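Local coordinates for protein phosphomethylpyrimidine kinase (Pyrococcus furiosus, PDB 2PB9) that probably condenses a thiazole phosphate with a pyrimidine pyrophosphate into thiamine phosphate through its C-terminal ThiN domain, the part present here, after its kinase domain phosphorylates hydroxymethylpyrimidine, at residues 122-128 with 138-143; 18-22 with 180-184; 8-12 with 35-39. All coordinates share one frame; numbering follows the deposited sequence.

From the N terminus, helix 5-21 comes first and serves two of the contacts. Contact 3 closes a short loop by bringing residues 35-39, on an inner strand of the mixed sheet, back to residues 8-12. Contact 1 is local as well: after strand 118-121, outermost in this chain's sheet, residues 122-128 meet the start of helix 138-149. Contact 2 spans nearly the whole chain, joining residues 18-22 to the C-terminal helix 176-185. Contact 1 is nested inside the loop that contact 2 closes, whereas contacts 2 and 3 cross and touch where F35 packs on L180. Contact 1 lies on the opposite side of the chain's centre from contact 2, with about 28 Å between centres.

Contact 1: 122-128 with 138-143; sequences YDRREEP and TIPWGI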
ATOM      1  N   TYR A 122     -10.680   5.554 -11.406  1.00 30.01           N
ATOM      2  CA  TYR A 122      -9.754   4.501 -11.777  1.00 31.04           C
ATOM      3  C   TYR A 122      -8.958   4.146 -10.536  1.00 31.15           C
ATOM      4  O   TYR A 122      -8.733   4.992  -9.675  1.00 32.01           O
ATOM      5  CB  TYR A 122      -8.843   4.946 -12.927  1.00 30.90           C
ATOM      6  CG  TYR A 122      -7.851   6.043 -12.613  1.00 31.20           C
ATOM      7  CD1 TYR A 122      -6.763   5.804 -11.782  1.00 29.82           C
ATOM      8  CD2 TYR A 122      -7.945   7.291 -13.234  1.00 30.17           C
ATOM      9  CE1 TYR A 122      -5.784   6.773 -11.586  1.00 31.17           C
ATOM     10  CE2 TYR A 122      -6.964   8.266 -13.044  1.00 30.78           C
ATOM     11  CZ  TYR A 122      -5.885   7.996 -12.223  1.00 29.89           C
ATOM     12  OH  TYR A 122      -4.876   8.915 -12.071  1.00 29.46           O
ATOM     13  N   ASP A 123      -8.567   2.882 -10.435  1.00 32.34           N
ATOM     14  CA  ASP A 123      -7.807   2.406  -9.294  1.00 33.47           C
ATOM     15  C   ASP A 123      -6.506   1.820  -9.801  1.00 34.63           C
ATOM     16  O   ASP A 123      -6.509   0.871 -10.578  1.00 35.80           O
ATOM     17  CB  ASP A 123      -8.620   1.352  -8.532  1.00 33.88           C
ATOM     18  CG  ASP A 123      -7.885   0.804  -7.321  1.00 34.40           C
ATOM     19  OD1 ASP A 123      -6.956   1.467  -6.815  1.00 34.18           O
ATOM     20  OD2 ASP A 123      -8.249  -0.295  -6.864  1.00 37.28           O
ATOM     21  N   ARG A 124      -5.398   2.401  -9.360  1.00 35.59           N
ATOM     22  CA  ARG A 124      -4.078   1.960  -9.771  1.00 37.13           C
ATOM     23  C   ARG A 124      -3.787   0.521  -9.356  1.00 36.82           C
ATOM     24  O   ARG A 124      -2.875  -0.118  -9.898  1.00 36.35           O
ATOM     25  CB  ARG A 124      -3.019   2.906  -9.194  1.00 39.82           C
ATOM     26  CG  ARG A 124      -3.020   4.276  -9.843  1.00 44.33           C
ATOM     27  CD  ARG A 124      -2.232   5.316  -9.052  1.00 50.82           C
ATOM     28  NE  ARG A 124      -2.146   6.570  -9.801  1.00 57.30           N
ATOM     29  CZ  ARG A 124      -1.760   7.742  -9.300  1.00 59.60           C
ATOM     30  NH1 ARG A 124      -1.411   7.855  -8.019  1.00 60.09           N
ATOM     31  NH2 ARG A 124      -1.732   8.809 -10.094  1.00 59.80           N
ATOM     32  N   ARG A 125      -4.552   0.008  -8.396  1.00 35.27           N
ATOM     33  CA  ARG A 125      -4.345  -1.361  -7.953  1.00 36.17           C
ATOM     34  C   ARG A 125      -4.786  -2.333  -9.039  1.00 36.20           C
ATOM     35  O   ARG A 125      -4.353  -3.484  -9.072  1.00 34.70           O
ATOM     36  CB  ARG A 125      -5.105  -1.635  -6.653  1.00 34.96           C
ATOM     37  CG  ARG A 125      -4.312  -1.303  -5.406  1.00 36.19           C
ATOM     38  CD  ARG A 125      -5.096  -1.646  -4.154  1.00 37.22           C
ATOM     39  NE  ARG A 125      -6.407  -1.014  -4.192  1.00 39.97           N
ATOM     40  CZ  ARG A 125      -7.290  -1.022  -3.197  1.00 41.23           C
ATOM     41  NH1 ARG A 125      -7.018  -1.640  -2.051  1.00 42.22           N
ATOM     42  NH2 ARG A 125      -8.451  -0.396  -3.351  1.00 41.56           N
ATOM     43  N   GLU A 126      -5.639  -1.860  -9.939  1.00 36.37           N
ATOM     44  CA  GLU A 126      -6.128  -2.705 -11.023  1.00 37.80           C
ATOM     45  C   GLU A 126      -5.317  -2.452 -12.297  1.00 37.87           C
ATOM     46  O   GLU A 126      -5.703  -2.864 -13.395  1.00 38.07           O
ATOM     47  CB  GLU A 126      -7.617  -2.429 -11.254  1.00 38.23           C
ATOM     48  CG  GLU A 126      -8.425  -2.429  -9.952  1.00 41.27           C
ATOM     49  CD  GLU A 126      -9.928  -2.411 -10.169  1.00 41.91           C
ATOM     50  OE1 GLU A 126     -10.473  -3.422 -10.653  1.00 42.98           O
ATOM     51  OE2 GLU A 126     -10.567  -1.386  -9.851  1.00 43.76           O
ATOM     52  N   GLU A 127      -4.175  -1.792 -12.128  1.00 37.37           N
ATOM     53  CA  GLU A 127      -3.302  -1.463 -13.243  1.00 38.55           C
ATOM     54  C   GLU A 127      -2.302  -2.556 -13.621  1.00 39.49           C
ATOM     55  O   GLU A 127      -1.587  -3.099 -12.780  1.00 38.43           O
ATOM     56  CB  GLU A 127      -2.563  -0.155 -12.944  1.00 38.44           C
ATOM     57  CG  GLU A 127      -1.451   0.209 -13.917  1.00 38.28           C
ATOM     58  CD  GLU A 127      -0.819   1.583 -13.626  1.00 41.34           C
ATOM     59  OE1 GLU A 127      -0.835   2.031 -12.447  1.00 39.91           O
ATOM     60  OE2 GLU A 127      -0.283   2.213 -14.575  1.00 40.63           O
ATOM     61  N   PRO A 128      -2.262  -2.902 -14.914  1.00 40.73           N
ATOM     62  CA  PRO A 128      -1.360  -3.921 -15.437  1.00 41.20           C
ATOM     63  C   PRO A 128       0.069  -3.535 -15.111  1.00 42.17           C
ATOM     64  O   PRO A 128       0.515  -2.433 -15.435  1.00 42.85           O
ATOM     65  CB  PRO A 128      -1.639  -3.885 -16.931  1.00 41.74           C
ATOM     66  CG  PRO A 128      -3.103  -3.541 -16.977  1.00 41.98           C
ATOM     67  CD  PRO A 128      -3.193  -2.440 -15.962  1.00 41.59           C
ATOM     68  N   THR A 138       0.829   5.720 -16.950  1.00 36.25           N
ATOM     69  CA  THR A 138      -0.195   5.592 -15.911  1.00 34.73           C
ATOM     70  C   THR A 138      -1.310   6.637 -15.926  1.00 34.03           C
ATOM     71  O   THR A 138      -2.483   6.290 -15.775  1.00 33.44           O
ATOM     72  CB  THR A 138       0.436   5.609 -14.499  1.00 32.95           C
ATOM     73  OG1 THR A 138       1.140   4.384 -14.275  1.00 31.93           O
ATOM     74  CG2 THR A 138      -0.638   5.768 -13.441  1.00 33.02           C
ATOM     75  N   ILE A 139      -0.959   7.910 -16.078  1.00 32.63           N
ATOM     76  CA  ILE A 139      -1.995   8.931 -16.090  1.00 32.16           C
ATOM     77  C   ILE A 139      -2.956   8.660 -17.244  1.00 31.25           C
ATOM     78  O   ILE A 139      -4.175   8.628 -17.053  1.00 29.26           O
ATOM     79  CB  ILE A 139      -1.402  10.342 -16.198  1.00 32.18           C
ATOM     80  CG1 ILE A 139      -0.468  10.580 -15.002  1.00 35.12           C
ATOM     81  CG2 ILE A 139      -2.520  11.377 -16.209  1.00 30.17           C
ATOM     82  CD1 ILE A 139       0.216  11.933 -14.976  1.00 35.64           C
ATOM     83  N   PRO A 140      -2.422   8.455 -18.458  1.00 30.54           N
ATOM     84  CA  PRO A 140      -3.333   8.184 -19.574  1.00 29.81           C
ATOM     85  C   PRO A 140      -4.133   6.903 -19.335  1.00 29.27           C
ATOM     86  O   PRO A 140      -5.326   6.851 -19.633  1.00 30.93           O
ATOM     87  CB  PRO A 140      -2.399   8.108 -20.781  1.00 29.10           C
ATOM     88  CG  PRO A 140      -1.059   7.781 -20.180  1.00 31.30           C
ATOM     89  CD  PRO A 140      -1.034   8.592 -18.926  1.00 29.92           C
ATOM     90  N   TRP A 141      -3.486   5.878 -18.786  1.00 28.11           N
ATOM     91  CA  TRP A 141      -4.177   4.628 -18.486  1.00 26.47           C
ATOM     92  C   TRP A 141      -5.387   4.904 -17.594  1.00 28.03           C
ATOM     93  O   TRP A 141      -6.496   4.415 -17.842  1.00 30.18           O
ATOM     94  CB  TRP A 141      -3.264   3.656 -17.747  1.00 23.66           C
ATOM     95  CG  TRP A 141      -4.008   2.435 -17.292  1.00 24.83           C
ATOM     96  CD1 TRP A 141      -4.273   1.318 -18.031  1.00 24.18           C
ATOM     97  CD2 TRP A 141      -4.638   2.228 -16.015  1.00 23.68           C
ATOM     98  NE1 TRP A 141      -5.025   0.433 -17.298  1.00 23.80           N
ATOM     99  CE2 TRP A 141      -5.264   0.965 -16.059  1.00 23.19           C
ATOM    100  CE3 TRP A 141      -4.735   2.991 -14.841  1.00 24.69           C
ATOM    101  CZ2 TRP A 141      -5.978   0.439 -14.971  1.00 24.49           C
ATOM    102  CZ3 TRP A 141      -5.450   2.468 -13.756  1.00 26.16           C
ATOM    103  CH2 TRP A 141      -6.062   1.202 -13.833  1.00 25.11           C
ATOM    104  N   GLY A 142      -5.160   5.679 -16.540  1.00 26.45           N
ATOM    105  CA  GLY A 142      -6.232   6.004 -15.627  1.00 26.83           C
ATOM    106  C   GLY A 142      -7.404   6.677 -16.311  1.00 28.13           C
ATOM    107  O   GLY A 142      -8.545   6.233 -16.165  1.00 29.60           O
ATOM    108  N   ILE A 143      -7.123   7.741 -17.066  1.00 28.02           N
ATOM    109  CA  ILE A 143      -8.158   8.496 -17.768  1.00 27.41           C
ATOM    110  C   ILE A 143      -9.023   7.607 -18.662  1.00 28.04           C
ATOM    111  O   ILE A 143     -10.244   7.721 -18.664  1.00 26.65           O
ATOM    112  CB  ILE A 143      -7.538   9.644 -18.622  1.00 26.25           C
ATOM    113  CG1 ILE A 143      -6.714  10.580 -17.729  1.00 24.43           C
ATOM    114  CG2 ILE A 143      -8.642  10.446 -19.321  1.00 25.60           C
ATOM    115  CD1 ILE A 143      -7.483  11.218 -16.590  1.00 21.97           C
TER
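Y122 lays one face of its ring on the backbone of G142: G142 CA is 3.4 Å from the ring centroid and 21° off the normal, a CH-pi contact. The CA atoms of the two residues are only 5.4 Å apart, and a CB on G142 would collide with the ring, so the lack of a side chain is consistent with this close approach. With chi1 at 67°, CG of Y122 stands between its own backbone N and carbonyl carbon, which directs the ring at the helix. Next along, D123 O meets the W141 ring at its edge, while CB of D123 points away from the helix and its carboxylate pairs with R125 of the second subunit. R124 passes its CA by the indole and its NE by the methyl of T138. E127 contributes twice. Its CB sits over a face of the six-membered ring of W141, 3.9 Å from the centroid and 12° off the normal; its extended chain then carries OE2 to the T138 hydroxyl, where OG1 donates to the syn lone pair of OE2 at 2.6 Å. P128 CD approaches W141 NE1 at 3.7 Å, ending the segment just ahead of helix 129-133. The contact thus fastens the loop after strand 118-121 to the first turns of helix 138-149, with Y122 meeting H159 of strand 154-159 on the sheet side and I139 and P140 packing against helix 77-86.

Contact 2: 18-22 with 180-184; sequences EFESI and LEKIK
E18 and K184 form the polar part of this helix-helix contact, a salt bridge with E18 OE2 2.9 Å from K184 NZ. The glutamate and lysine chains meet roughly perpendicular. E18 reaches over with an extended chain, its CG anti to the backbone N (chi1 -179°), whereas the lysine bends at chi3 and chi4 to bring its ammonium group round to the carboxylate. That same NZ lies 3.8 Å from I22 CG2, so the ion pair borders directly on the apolar patch. In this patch the F19 ring takes both apolar residues of the partner helix at its edge, near the ring plane: L180 CD1 lies 4.2 Å from F19 CD1, and I183 CG2 lies 4.1 Å from F19 CE1. L180 and I183 therefore present methyl groups to the ring edge from positions three residues apart, on the same side of the helix. I22 adds its CD1 methyl beside L180, the two chains lying alongside and pointing opposite ways. Behind these residues the backbone sets the positions. E18 O accepts from both I22 N and S21 OG, the hydroxyl lying 2.8 Å away, which ties the last turn of helix 5-21 together; K184 N bonds to L180 O in the partner helix. Farther out, F19 packs on P24 and I28, and I183 on L27 and V171. Chemically, the contact pairs a buried hydrocarbon layer of F19, L180 and I183 with a partly exposed ion pair at its margin, where the opposite charges of E18 and K184 would probably offset each other.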
ATOM      1  N   GLU A  18     -10.088  34.364 -10.399  1.00 32.37           N
ATOM      2  CA  GLU A  18     -11.360  34.174  -9.729  1.00 35.53           C
ATOM      3  C   GLU A  18     -11.306  32.964  -8.788  1.00 36.23           C
ATOM      4  O   GLU A  18     -11.895  32.973  -7.710  1.00 37.61           O
ATOM      5  CB  GLU A  18     -12.497  34.017 -10.742  1.00 35.48           C
ATOM      6  CG  GLU A  18     -13.851  33.842 -10.070  1.00 41.34           C
ATOM      7  CD  GLU A  18     -15.020  33.906 -11.036  1.00 44.59           C
ATOM      8  OE1 GLU A  18     -14.955  33.262 -12.104  1.00 46.69           O
ATOM      9  OE2 GLU A  18     -16.019  34.588 -10.723  1.00 45.61           O
ATOM     10  N   PHE A  19     -10.605  31.917  -9.223  1.00 36.34           N
ATOM     11  CA  PHE A  19     -10.476  30.772  -8.338  1.00 36.37           C
ATOM     12  C   PHE A  19      -9.926  31.152  -6.969  1.00 35.48           C
ATOM     13  O   PHE A  19     -10.473  30.832  -5.945  1.00 35.32           O
ATOM     14  CB  PHE A  19      -9.590  29.699  -8.968  1.00 36.52           C
ATOM     15  CG  PHE A  19      -9.305  28.551  -8.050  1.00 35.81           C
ATOM     16  CD1 PHE A  19     -10.275  27.598  -7.791  1.00 20.00           C
ATOM     17  CD2 PHE A  19      -8.068  28.427  -7.442  1.00 20.00           C
ATOM     18  CE1 PHE A  19     -10.016  26.540  -6.942  1.00 20.00           C
ATOM     19  CE2 PHE A  19      -7.803  27.372  -6.592  1.00 20.00           C
ATOM     20  CZ  PHE A  19      -8.778  26.427  -6.340  1.00 20.00           C
ATOM     21  N   GLU A  20      -8.855  31.954  -7.038  1.00 34.61           N
ATOM     22  CA  GLU A  20      -8.224  32.473  -5.831  1.00 35.60           C
ATOM     23  C   GLU A  20      -9.196  33.327  -5.017  1.00 36.26           C
ATOM     24  O   GLU A  20      -9.286  33.180  -3.803  1.00 37.35           O
ATOM     25  CB  GLU A  20      -7.012  33.341  -6.178  1.00 33.59           C
ATOM     26  CG  GLU A  20      -5.823  32.610  -6.719  1.00 33.87           C
ATOM     27  CD  GLU A  20      -4.675  33.549  -7.006  1.00 36.18           C
ATOM     28  OE1 GLU A  20      -4.900  34.529  -7.753  1.00 40.59           O
ATOM     29  OE2 GLU A  20      -3.552  33.317  -6.499  1.00 33.90           O
ATOM     30  N   SER A  21      -9.918  34.221  -5.684  1.00 36.08           N
ATOM     31  CA  SER A  21     -10.846  35.092  -4.981  1.00 37.55           C
ATOM     32  C   SER A  21     -11.895  34.324  -4.175  1.00 38.07           C
ATOM     33  O   SER A  21     -12.207  34.710  -3.049  1.00 38.40           O
ATOM     34  CB  SER A  21     -11.528  36.069  -5.953  1.00 37.11           C
ATOM     35  OG  SER A  21     -12.576  35.455  -6.681  1.00 38.89           O
ATOM     36  N   ILE A  22     -12.434  33.240  -4.723  1.00 38.56           N
ATOM     37  CA  ILE A  22     -13.432  32.466  -3.983  1.00 39.87           C
ATOM     38  C   ILE A  22     -12.793  31.732  -2.808  1.00 40.11           C
ATOM     39  O   ILE A  22     -13.476  31.085  -2.018  1.00 39.18           O
ATOM     40  CB  ILE A  22     -14.178  31.454  -4.890  1.00 40.12           C
ATOM     41  CG1 ILE A  22     -13.201  30.450  -5.503  1.00 40.81           C
ATOM     42  CG2 ILE A  22     -14.929  32.203  -5.987  1.00 39.61           C
ATOM     43  CD1 ILE A  22     -13.879  29.437  -6.409  1.00 39.79           C
ATOM     44  N   LEU A 180     -14.359  26.300 -13.540  1.00 35.89           N
ATOM     45  CA  LEU A 180     -14.556  27.133 -12.365  1.00 36.10           C
ATOM     46  C   LEU A 180     -15.999  27.119 -11.872  1.00 37.48           C
ATOM     47  O   LEU A 180     -16.253  27.297 -10.683  1.00 37.81           O
ATOM     48  CB  LEU A 180     -14.139  28.569 -12.651  1.00 33.45           C
ATOM     49  CG  LEU A 180     -14.229  29.448 -11.406  1.00 33.78           C
ATOM     50  CD1 LEU A 180     -13.534  28.778 -10.227  1.00 32.39           C
ATOM     51  CD2 LEU A 180     -13.604  30.785 -11.705  1.00 34.60           C
ATOM     52  N   GLU A 181     -16.945  26.900 -12.779  1.00 38.67           N
ATOM     53  CA  GLU A 181     -18.342  26.889 -12.383  1.00 40.46           C
ATOM     54  C   GLU A 181     -18.681  25.652 -11.561  1.00 39.63           C
ATOM     55  O   GLU A 181     -19.459  25.736 -10.617  1.00 40.91           O
ATOM     56  CB  GLU A 181     -19.245  27.006 -13.613  1.00 43.40           C
ATOM     57  CG  GLU A 181     -19.004  28.313 -14.387  1.00 49.42           C
ATOM     58  CD  GLU A 181     -20.025  28.589 -15.495  1.00 52.66           C
ATOM     59  OE1 GLU A 181     -21.209  28.833 -15.164  1.00 53.46           O
ATOM     60  OE2 GLU A 181     -19.644  28.573 -16.691  1.00 53.29           O
ATOM     61  N   LYS A 182     -18.093  24.510 -11.899  1.00 38.76           N
ATOM     62  CA  LYS A 182     -18.356  23.284 -11.148  1.00 37.61           C
ATOM     63  C   LYS A 182     -17.790  23.468  -9.745  1.00 38.68           C
ATOM     64  O   LYS A 182     -18.381  23.042  -8.755  1.00 38.06           O
ATOM     65  CB  LYS A 182     -17.658  22.080 -11.793  1.00 36.67           C
ATOM     66  CG  LYS A 182     -17.991  21.813 -13.239  1.00 35.17           C
ATOM     67  CD  LYS A 182     -19.127  20.835 -13.377  1.00 36.48           C
ATOM     68  CE  LYS A 182     -19.474  20.607 -14.841  1.00 37.83           C
ATOM     69  NZ  LYS A 182     -19.886  21.878 -15.523  1.00 40.62           N
ATOM     70  N   ILE A 183     -16.625  24.097  -9.671  1.00 39.72           N
ATOM     71  CA  ILE A 183     -15.972  24.326  -8.394  1.00 42.05           C
ATOM     72  C   ILE A 183     -16.831  25.222  -7.521  1.00 44.21           C
ATOM     73  O   ILE A 183     -17.014  24.960  -6.327  1.00 44.07           O
ATOM     74  CB  ILE A 183     -14.584  24.970  -8.594  1.00 42.44           C
ATOM     75  CG1 ILE A 183     -13.687  24.012  -9.379  1.00 41.62           C
ATOM     76  CG2 ILE A 183     -13.957  25.311  -7.245  1.00 41.36           C
ATOM     77  CD1 ILE A 183     -13.483  22.660  -8.709  1.00 40.53           C
ATOM     78  N   LYS A 184     -17.357  26.285  -8.121  1.00 46.89           N
ATOM     79  CA  LYS A 184     -18.211  27.216  -7.402  1.00 48.98           C
ATOM     80  C   LYS A 184     -19.354  26.446  -6.740  1.00 50.95           C
ATOM     81  O   LYS A 184     -19.672  26.684  -5.571  1.00 50.72           O
ATOM     82  CB  LYS A 184     -18.749  28.283  -8.363  1.00 48.93           C
ATOM     83  CG  LYS A 184     -17.753  29.420  -8.673  1.00 48.90           C
ATOM     84  CD  LYS A 184     -18.212  30.254  -9.870  1.00 49.75           C
ATOM     85  CE  LYS A 184     -18.122  31.760  -9.614  1.00 50.42           C
ATOM     86  NZ  LYS A 184     -16.751  32.215  -9.265  1.00 51.44           N
TER

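Contact 3: 8-12 with 35-39; sequences IYEEL and FVYSL
Helix 8-12 and strand 35-38 run nearly antiparallel: the axes of these short segments come within 8.8 Å and their directions differ by 153°, with L12 and Y37 nearest across the gap at 6.6 Å between CA atoms. Two helix residues one turn apart, I8 and L12, supply most of the packing from the helix. L12 splits its methyls: CD1 sits over one face of the F35 ring, 4.0 Å from the centroid and 17° off the normal, while CD2 reaches the strand backbone and meets Y37 CB at 3.9 Å. On the other side of Y37 along the strand, I8 uses both of its branches. Its CG2, anti to the backbone N, touches Y37 CD2 at 3.6 Å, and its CD1 extends to the L39 side chain. E11 brings its carboxylate beside the outer part of the tyrosine, with E11 OE2 3.7 Å from Y37 CE2 and the carboxylate and ring planes only 9° apart. Replacing Y37 with an alanine would probably open a gap beside I8 CG2 and deprive E11 of its aromatic neighbour. F35 and Y37 point their CB atoms at the helix, whereas V36 and S38 point away, and both of the latter touch helix 77-86. Strand 35-38 pairs antiparallel with strands 50-53 and 94-98 on its two sides. Helix 5-21 on one face and helix 77-86 on the other make an alpha/beta/alpha layering round the mixed sheet of this ThiN-family domain.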
ATOM      1  N   ILE A   8      -6.642  31.807 -24.874  1.00 37.04           N
ATOM      2  CA  ILE A   8      -6.372  30.733 -23.928  1.00 36.37           C
ATOM      3  C   ILE A   8      -5.707  31.308 -22.683  1.00 36.40           C
ATOM      4  O   ILE A   8      -6.122  31.023 -21.564  1.00 37.91           O
ATOM      5  CB  ILE A   8      -5.430  29.664 -24.542  1.00 36.60           C
ATOM      6  CG1 ILE A   8      -6.060  29.067 -25.798  1.00 35.61           C
ATOM      7  CG2 ILE A   8      -5.156  28.559 -23.535  1.00 35.64           C
ATOM      8  CD1 ILE A   8      -5.231  27.975 -26.424  1.00 37.03           C
ATOM      9  N   TYR A   9      -4.671  32.115 -22.889  1.00 35.77           N
ATOM     10  CA  TYR A   9      -3.943  32.742 -21.790  1.00 35.60           C
ATOM     11  C   TYR A   9      -4.832  33.674 -20.946  1.00 36.04           C
ATOM     12  O   TYR A   9      -4.678  33.750 -19.723  1.00 36.13           O
ATOM     13  CB  TYR A   9      -2.756  33.532 -22.342  1.00 33.56           C
ATOM     14  CG  TYR A   9      -2.103  34.446 -21.326  1.00 33.82           C
ATOM     15  CD1 TYR A   9      -1.179  33.951 -20.389  1.00 34.38           C
ATOM     16  CD2 TYR A   9      -2.416  35.805 -21.289  1.00 30.51           C
ATOM     17  CE1 TYR A   9      -0.588  34.798 -19.445  1.00 32.05           C
ATOM     18  CE2 TYR A   9      -1.840  36.647 -20.357  1.00 30.43           C
ATOM     19  CZ  TYR A   9      -0.931  36.146 -19.442  1.00 31.02           C
ATOM     20  OH  TYR A   9      -0.369  37.004 -18.528  1.00 31.82           O
ATOM     21  N   GLU A  10      -5.754  34.377 -21.600  1.00 34.36           N
ATOM     22  CA  GLU A  10      -6.642  35.305 -20.910  1.00 34.63           C
ATOM     23  C   GLU A  10      -7.714  34.626 -20.092  1.00 33.69           C
ATOM     24  O   GLU A  10      -7.893  34.931 -18.917  1.00 31.33           O
ATOM     25  CB  GLU A  10      -7.313  36.229 -21.915  1.00 37.69           C
ATOM     26  CG  GLU A  10      -6.426  37.346 -22.369  1.00 42.89           C
ATOM     27  CD  GLU A  10      -6.210  38.367 -21.271  1.00 46.79           C
ATOM     28  OE1 GLU A  10      -7.163  39.136 -20.997  1.00 48.31           O
ATOM     29  OE2 GLU A  10      -5.100  38.390 -20.679  1.00 47.01           O
ATOM     30  N   GLU A  11      -8.436  33.708 -20.727  1.00 33.41           N
ATOM     31  CA  GLU A  11      -9.510  32.994 -20.061  1.00 33.46           C
ATOM     32  C   GLU A  11      -9.033  32.203 -18.844  1.00 32.66           C
ATOM     33  O   GLU A  11      -9.715  32.159 -17.815  1.00 31.55           O
ATOM     34  CB  GLU A  11     -10.221  32.076 -21.063  1.00 34.61           C
ATOM     35  CG  GLU A  11     -11.015  32.856 -22.103  1.00 38.61           C
ATOM     36  CD  GLU A  11     -12.109  32.040 -22.788  1.00 40.61           C
ATOM     37  OE1 GLU A  11     -12.998  32.674 -23.405  1.00 43.37           O
ATOM     38  OE2 GLU A  11     -12.089  30.786 -22.720  1.00 40.07           O
ATOM     39  N   LEU A  12      -7.860  31.589 -18.956  1.00 30.72           N
ATOM     40  CA  LEU A  12      -7.326  30.817 -17.852  1.00 30.07           C
ATOM     41  C   LEU A  12      -6.822  31.773 -16.777  1.00 31.27           C
ATOM     42  O   LEU A  12      -7.133  31.621 -15.595  1.00 32.50           O
ATOM     43  CB  LEU A  12      -6.199  29.893 -18.337  1.00 28.18           C
ATOM     44  CG  LEU A  12      -5.523  29.011 -17.275  1.00 26.62           C
ATOM     45  CD1 LEU A  12      -6.585  28.314 -16.442  1.00 25.47           C
ATOM     46  CD2 LEU A  12      -4.602  28.000 -17.934  1.00 24.05           C
ATOM     47  N   PHE A  35      -4.403  24.415 -12.801  1.00 30.43           N
ATOM     48  CA  PHE A  35      -5.593  24.640 -13.602  1.00 29.77           C
ATOM     49  C   PHE A  35      -5.071  24.796 -15.031  1.00 30.14           C
ATOM     50  O   PHE A  35      -4.229  25.661 -15.302  1.00 29.34           O
ATOM     51  CB  PHE A  35      -6.263  25.921 -13.088  1.00 28.29           C
ATOM     52  CG  PHE A  35      -7.677  26.118 -13.548  1.00 29.46           C
ATOM     53  CD1 PHE A  35      -8.431  27.179 -13.043  1.00 30.07           C
ATOM     54  CD2 PHE A  35      -8.251  25.284 -14.504  1.00 30.81           C
ATOM     55  CE1 PHE A  35      -9.738  27.415 -13.485  1.00 29.85           C
ATOM     56  CE2 PHE A  35      -9.557  25.507 -14.958  1.00 30.22           C
ATOM     57  CZ  PHE A  35     -10.300  26.578 -14.445  1.00 31.22           C
ATOM     58  N   VAL A  36      -5.543  23.951 -15.943  1.00 28.84           N
ATOM     59  CA  VAL A  36      -5.056  24.023 -17.316  1.00 28.68           C
ATOM     60  C   VAL A  36      -6.091  24.264 -18.392  1.00 29.22           C
ATOM     61  O   VAL A  36      -7.292  24.057 -18.197  1.00 31.23           O
ATOM     62  CB  VAL A  36      -4.265  22.748 -17.727  1.00 26.88           C
ATOM     63  CG1 VAL A  36      -3.124  22.524 -16.776  1.00 24.53           C
ATOM     64  CG2 VAL A  36      -5.194  21.532 -17.779  1.00 24.03           C
ATOM     65  N   TYR A  37      -5.591  24.708 -19.537  1.00 29.16           N
ATOM     66  CA  TYR A  37      -6.408  24.977 -20.704  1.00 29.98           C
ATOM     67  C   TYR A  37      -5.521  24.687 -21.909  1.00 30.47           C
ATOM     68  O   TYR A  37      -4.540  25.383 -22.170  1.00 29.82           O
ATOM     69  CB  TYR A  37      -6.873  26.424 -20.700  1.00 30.60           C
ATOM     70  CG  TYR A  37      -7.964  26.723 -21.702  1.00 31.65           C
ATOM     71  CD1 TYR A  37      -8.648  25.694 -22.355  1.00 30.10           C
ATOM     72  CD2 TYR A  37      -8.327  28.044 -21.984  1.00 32.19           C
ATOM     73  CE1 TYR A  37      -9.663  25.970 -23.263  1.00 31.02           C
ATOM     74  CE2 TYR A  37      -9.341  28.331 -22.884  1.00 32.49           C
ATOM     75  CZ  TYR A  37     -10.001  27.293 -23.518  1.00 31.48           C
ATOM     76  OH  TYR A  37     -11.005  27.594 -24.398  1.00 33.49           O
ATOM     77  N   SER A  38      -5.876  23.631 -22.626  1.00 30.72           N
ATOM     78  CA  SER A  38      -5.115  23.180 -23.774  1.00 31.40           C
ATOM     79  C   SER A  38      -5.471  23.851 -25.088  1.00 32.10           C
ATOM     80  O   SER A  38      -6.500  24.517 -25.210  1.00 31.32           O
ATOM     81  CB  SER A  38      -5.299  21.667 -23.921  1.00 29.57           C
ATOM     82  OG  SER A  38      -4.780  21.208 -25.145  1.00 27.41           O
ATOM     83  N   LEU A  39      -4.584  23.682 -26.067  1.00 33.25           N
ATOM     84  CA  LEU A  39      -4.819  24.195 -27.408  1.00 33.44           C
ATOM     85  C   LEU A  39      -5.718  23.124 -27.991  1.00 34.14           C
ATOM     86  O   LEU A  39      -5.702  21.979 -27.542  1.00 32.96           O
ATOM     87  CB  LEU A  39      -3.526  24.254 -28.231  1.00 31.50           C
ATOM     88  CG  LEU A  39      -2.533  25.396 -28.014  1.00 30.31           C
ATOM     89  CD1 LEU A  39      -1.227  25.056 -28.692  1.00 27.25           C
ATOM     90  CD2 LEU A  39      -3.109  26.691 -28.557  1.00 28.46           C
TER